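Local coordinates for natterin-like protein (Lethenteron camtschaticum, PDB 6IUL), which is a lamprey immune protein and cytotoxin that probably binds glycans through a jacalin-like lectin domain and forms membrane pores through an aerolysin-type module, at residues A[75-89]-A[132-144]. Numbering follows the deposited sequence.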
loop_
_atom_site.group_PDB
_atom_site.type_symbol
_atom_site.label_atom_id
_atom_site.label_comp_id
_atom_site.label_asym_id
_atom_site.label_seq_id
_atom_site.Cartn_x
_atom_site.Cartn_y
_atom_site.Cartn_z
ATOM N N ILE A 75 15.896 15.032 14.727
ATOM C CA ILE A 75 16.221 16.125 15.652
ATOM C C ILE A 75 15.642 17.432 15.180
ATOM O O ILE A 75 15.836 17.831 14.037
ATOM C CB ILE A 75 17.742 16.240 15.851
ATOM C CG1 ILE A 75 18.267 15.009 16.572
ATOM C CG2 ILE A 75 18.064 17.465 16.669
ATOM C CD1 ILE A 75 19.784 14.951 16.689
ATOM N N LYS A 76 14.878 18.084 16.056
ATOM C CA LYS A 76 14.247 19.352 15.757
ATOM C C LYS A 76 15.134 20.545 16.129
ATOM O O LYS A 76 15.125 21.613 15.488
ATOM C CB LYS A 76 12.894 19.393 16.491
ATOM C CG LYS A 76 12.266 20.750 16.649
ATOM C CD LYS A 76 10.860 20.585 17.239
ATOM C CE LYS A 76 10.929 20.225 18.705
ATOM N NZ LYS A 76 9.608 20.372 19.335
ATOM N N SER A 77 15.885 20.393 17.198
ATOM C CA SER A 77 16.792 21.465 17.649
ATOM C C SER A 77 17.942 20.851 18.429
ATOM O O SER A 77 17.807 19.812 19.028
ATOM C CB SER A 77 16.047 22.494 18.509
ATOM O OG SER A 77 15.591 21.914 19.714
ATOM N N LEU A 78 19.072 21.513 18.386
ATOM C CA LEU A 78 20.270 21.109 19.081
ATOM C C LEU A 78 21.002 22.344 19.584
ATOM O O LEU A 78 21.140 23.305 18.861
ATOM C CB LEU A 78 21.178 20.367 18.118
ATOM C CG LEU A 78 22.611 20.069 18.643
ATOM C CD1 LEU A 78 22.572 18.888 19.561
ATOM C CD2 LEU A 78 23.560 19.767 17.502
ATOM N N SER A 79 21.484 22.294 20.809
ATOM C CA SER A 79 22.356 23.314 21.355
ATOM C C SER A 79 23.591 22.693 21.941
ATOM O O SER A 79 23.540 21.632 22.537
ATOM C CB SER A 79 21.634 24.069 22.463
ATOM O OG SER A 79 20.642 24.891 21.887
ATOM N N LEU A 80 24.706 23.364 21.753
ATOM C CA LEU A 80 25.940 22.998 22.363
ATOM C C LEU A 80 26.466 24.177 23.191
ATOM O O LEU A 80 26.225 25.351 22.858
ATOM C CB LEU A 80 26.945 22.630 21.295
ATOM C CG LEU A 80 26.544 21.462 20.385
ATOM C CD1 LEU A 80 27.563 21.322 19.274
ATOM C CD2 LEU A 80 26.444 20.166 21.161
ATOM N N TRP A 81 27.162 23.848 24.290
ATOM C CA TRP A 81 27.802 24.823 25.177
ATOM C C TRP A 81 29.260 24.455 25.381
ATOM O O TRP A 81 29.639 23.266 25.462
ATOM C CB TRP A 81 27.169 24.796 26.546
ATOM C CG TRP A 81 25.854 25.415 26.709
ATOM C CD1 TRP A 81 25.586 26.613 27.251
ATOM C CD2 TRP A 81 24.584 24.805 26.424
ATOM N NE1 TRP A 81 24.205 26.821 27.287
ATOM C CE2 TRP A 81 23.581 25.718 26.801
ATOM C CE3 TRP A 81 24.208 23.586 25.859
ATOM C CZ2 TRP A 81 22.245 25.471 26.630
ATOM C CZ3 TRP A 81 22.894 23.324 25.701
ATOM C CH2 TRP A 81 21.901 24.276 26.100
ATOM N N GLY A 82 30.081 25.501 25.478
ATOM C CA GLY A 82 31.444 25.402 25.976
ATOM C C GLY A 82 31.464 25.209 27.490
ATOM O O GLY A 82 30.435 25.372 28.161
ATOM N N ASN A 83 32.631 24.893 28.034
ATOM C CA ASN A 83 32.715 24.625 29.489
ATOM C C ASN A 83 32.919 25.865 30.339
ATOM O O ASN A 83 33.024 25.775 31.566
ATOM C CB ASN A 83 33.802 23.600 29.822
ATOM C CG ASN A 83 35.182 24.117 29.572
ATOM O OD1 ASN A 83 35.342 25.115 28.876
ATOM N ND2 ASN A 83 36.200 23.449 30.149
ATOM N N GLY A 84 32.985 27.032 29.728
ATOM C CA GLY A 84 33.158 28.220 30.593
ATOM C C GLY A 84 34.566 28.811 30.635
ATOM O O GLY A 84 34.710 30.011 30.594
ATOM N N ALA A 85 35.601 27.984 30.696
ATOM C CA ALA A 85 36.934 28.454 30.317
ATOM C C ALA A 85 37.059 28.528 28.799
ATOM O O ALA A 85 38.016 29.038 28.296
ATOM C CB ALA A 85 38.005 27.526 30.871
ATOM N N GLY A 86 36.114 27.943 28.075
ATOM C CA GLY A 86 36.207 27.819 26.623
ATOM C C GLY A 86 37.239 26.808 26.147
ATOM O O GLY A 86 37.722 26.924 25.031
ATOM N N THR A 87 37.567 25.804 26.964
ATOM C CA THR A 87 38.623 24.817 26.607
ATOM C C THR A 87 38.086 23.409 26.311
ATOM O O THR A 87 38.808 22.544 25.819
ATOM C CB THR A 87 39.604 24.701 27.805
ATOM O OG1 THR A 87 38.888 24.416 29.026
ATOM C CG2 THR A 87 40.335 26.036 28.015
ATOM N N ARG A 88 36.817 23.164 26.640
ATOM C CA ARG A 88 36.175 21.863 26.345
ATOM C C ARG A 88 34.729 22.047 25.972
ATOM O O ARG A 88 34.127 23.100 26.216
ATOM C CB ARG A 88 36.319 20.927 27.590
ATOM C CG ARG A 88 37.716 20.286 27.524
ATOM C CD ARG A 88 38.168 19.684 28.779
ATOM N NE ARG A 88 39.435 19.017 28.610
ATOM C CZ ARG A 88 40.620 19.627 28.597
ATOM N NH1 ARG A 88 40.716 20.928 28.636
ATOM N NH2 ARG A 88 41.730 18.920 28.489
ATOM N N LEU A 89 34.143 20.997 25.407
ATOM C CA LEU A 89 32.699 20.937 25.248
ATOM C C LEU A 89 32.108 20.851 26.648
ATOM O O LEU A 89 32.596 20.088 27.475
ATOM C CB LEU A 89 32.289 19.713 24.400
ATOM C CG LEU A 89 30.795 19.502 24.214
ATOM C CD1 LEU A 89 30.159 20.654 23.403
ATOM C CD2 LEU A 89 30.527 18.177 23.511
ATOM N N GLY A 132 40.673 14.022 23.723
ATOM C CA GLY A 132 41.876 13.435 24.340
ATOM C C GLY A 132 41.408 12.614 25.509
ATOM O O GLY A 132 40.774 11.585 25.334
ATOM N N SER A 133 41.689 13.103 26.707
ATOM C CA SER A 133 41.114 12.519 27.912
ATOM C C SER A 133 39.615 12.832 27.921
ATOM O O SER A 133 38.810 11.981 28.297
ATOM C CB SER A 133 41.763 13.089 29.168
ATOM O OG SER A 133 43.065 12.557 29.288
ATOM N N ASP A 134 39.271 14.038 27.455
ATOM C CA ASP A 134 37.910 14.502 27.392
ATOM C C ASP A 134 37.481 14.804 25.940
ATOM O O ASP A 134 38.258 14.588 24.995
ATOM C CB ASP A 134 37.753 15.776 28.220
ATOM C CG ASP A 134 38.294 15.666 29.624
ATOM O OD1 ASP A 134 38.299 14.561 30.203
ATOM O OD2 ASP A 134 38.718 16.740 30.118
ATOM N N ILE A 135 36.253 15.332 25.778
ATOM C CA ILE A 135 35.857 15.907 24.513
ATOM C C ILE A 135 36.202 17.399 24.471
ATOM O O ILE A 135 35.494 18.262 25.008
ATOM C CB ILE A 135 34.359 15.695 24.253
ATOM C CG1 ILE A 135 33.974 14.204 24.358
ATOM C CG2 ILE A 135 33.976 16.289 22.917
ATOM C CD1 ILE A 135 34.677 13.308 23.375
ATOM N N ASP A 136 37.325 17.710 23.838
ATOM C CA ASP A 136 37.754 19.099 23.677
ATOM C C ASP A 136 36.796 19.925 22.827
ATOM O O ASP A 136 36.512 21.074 23.128
ATOM C CB ASP A 136 39.140 19.118 23.036
ATOM C CG ASP A 136 40.215 18.537 23.944
ATOM O OD1 ASP A 136 40.397 17.290 23.887
ATOM O OD2 ASP A 136 40.865 19.351 24.674
ATOM N N SER A 137 36.311 19.322 21.749
ATOM C CA SER A 137 35.309 19.943 20.920
ATOM C C SER A 137 34.524 18.901 20.154
ATOM O O SER A 137 35.002 17.810 19.866
ATOM C CB SER A 137 35.974 20.976 19.992
ATOM O OG SER A 137 36.869 20.322 19.141
ATOM N N MET A 138 33.285 19.215 19.835
ATOM C CA MET A 138 32.492 18.297 19.003
ATOM C C MET A 138 31.346 19.010 18.332
ATOM O O MET A 138 30.844 20.041 18.846
ATOM C CB MET A 138 31.932 17.155 19.822
ATOM C CG MET A 138 31.613 15.910 19.014
ATOM S SD MET A 138 30.797 14.614 19.957
ATOM C CE MET A 138 32.126 13.840 20.812
ATOM N N GLY A 139 30.930 18.446 17.180
ATOM C CA GLY A 139 29.696 18.840 16.556
ATOM C C GLY A 139 29.017 17.636 15.940
ATOM O O GLY A 139 29.611 16.563 15.784
ATOM N N PHE A 140 27.757 17.812 15.590
ATOM C CA PHE A 140 26.964 16.746 14.947
ATOM C C PHE A 140 26.861 16.994 13.442
ATOM O O PHE A 140 26.569 18.113 12.999
ATOM C CB PHE A 140 25.577 16.681 15.572
ATOM C CG PHE A 140 25.571 16.164 17.005
ATOM C CD1 PHE A 140 25.949 16.972 18.048
ATOM C CD2 PHE A 140 25.147 14.889 17.302
ATOM C CE1 PHE A 140 25.953 16.525 19.359
ATOM C CE2 PHE A 140 25.148 14.418 18.618
ATOM C CZ PHE A 140 25.546 15.234 19.644
ATOM N N ILE A 141 27.137 15.959 12.668
ATOM C CA ILE A 141 27.035 16.015 11.224
ATOM C C ILE A 141 25.593 15.797 10.812
ATOM O O ILE A 141 25.050 14.748 11.059
ATOM C CB ILE A 141 27.874 14.928 10.543
ATOM C CG1 ILE A 141 29.337 15.090 10.930
ATOM C CG2 ILE A 141 27.820 15.069 9.023
ATOM C CD1 ILE A 141 30.208 13.910 10.568
ATOM N N PHE A 142 24.982 16.789 10.174
ATOM C CA PHE A 142 23.618 16.674 9.695
ATOM C C PHE A 142 23.560 16.731 8.178
ATOM O O PHE A 142 24.279 17.519 7.553
ATOM C CB PHE A 142 22.743 17.825 10.223
ATOM C CG PHE A 142 22.447 17.742 11.669
ATOM C CD1 PHE A 142 21.499 16.844 12.137
ATOM C CD2 PHE A 142 23.108 18.577 12.588
ATOM C CE1 PHE A 142 21.221 16.732 13.493
ATOM C CE2 PHE A 142 22.824 18.477 13.942
ATOM C CZ PHE A 142 21.896 17.526 14.395
ATOM N N ILE A 143 22.645 15.964 7.596
ATOM C CA ILE A 143 22.252 16.176 6.205
ATOM C C ILE A 143 21.458 17.467 6.137
ATOM O O ILE A 143 20.553 17.713 6.947
ATOM C CB ILE A 143 21.351 15.020 5.658
ATOM C CG1 ILE A 143 22.089 13.706 5.774
ATOM C CG2 ILE A 143 20.997 15.279 4.191
ATOM C CD1 ILE A 143 21.259 12.503 5.360
ATOM N N ASN A 144 21.785 18.294 5.158
ATOM C CA ASN A 144 21.037 19.537 4.971
ATOM C C ASN A 144 19.599 19.213 4.558
ATOM O O ASN A 144 19.285 18.070 4.229
ATOM C CB ASN A 144 21.738 20.416 3.940
ATOM C CG ASN A 144 22.816 21.271 4.547
ATOM O OD1 ASN A 144 22.551 21.943 5.531
ATOM N ND2 ASN A 144 24.000 21.349 3.891
HETATM O O HOH W 1 41.074 16.482 26.285
#
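Asp134 OD2 has two partners. Arg88 NE approaches it to 2.8 Å in a salt bridge, and Gln41 adds a weak hydrogen bond through its side-chain amide. The N-H of Arg88 does not aim well at the oxygen, with an angle of 120° at the hydrogen, and the guanidinium and carboxylate planes stand 72° apart. The charges therefore probably contribute more than the hydrogen bond. Arg88 reaches Asp134 with its chain extended from CG to NE (chi3 176°), laid across the backbone of Ile135 and Asp136. Asp136 OD2 sits over one face of the same guanidinium, 3.9 Å from Arg88 NH2. This second ion pair is long, and no N-H points at the oxygen. A water ties the network together: it donates to Asp136 OD1 at 2.6 Å and accepts from Asp134 N and, weakly, from Arg88 NH2. Beside this network the backbones join directly, Leu89 N to Ile135 O at 3.1 Å.

The two segments belong to different sheets of the jacalin-like lectin domain, a beta-prism fold. Strands 77-82 and 135-143 run nearly antiparallel, 9.0 Å apart, too far for backbone pairing, so apolar side chains fill the gap. Leu78 CD2 touches two rings, 3.7 Å from Phe140 CD1 and at the edge of Phe142. Ile75 CD1 meets the edge of Phe142 too, 3.9 Å from CE1. Leu80 divides its methyls: CD2 touches the Phe140 edge, while CD1 rests on Met138 O. Ile117 of strand 114-117 packs against both Leu78 and Leu80. Towards the salt bridges, Leu89 lies alongside Ile135, and its CD2 packs against Ile135 CG2 and Met138 CB.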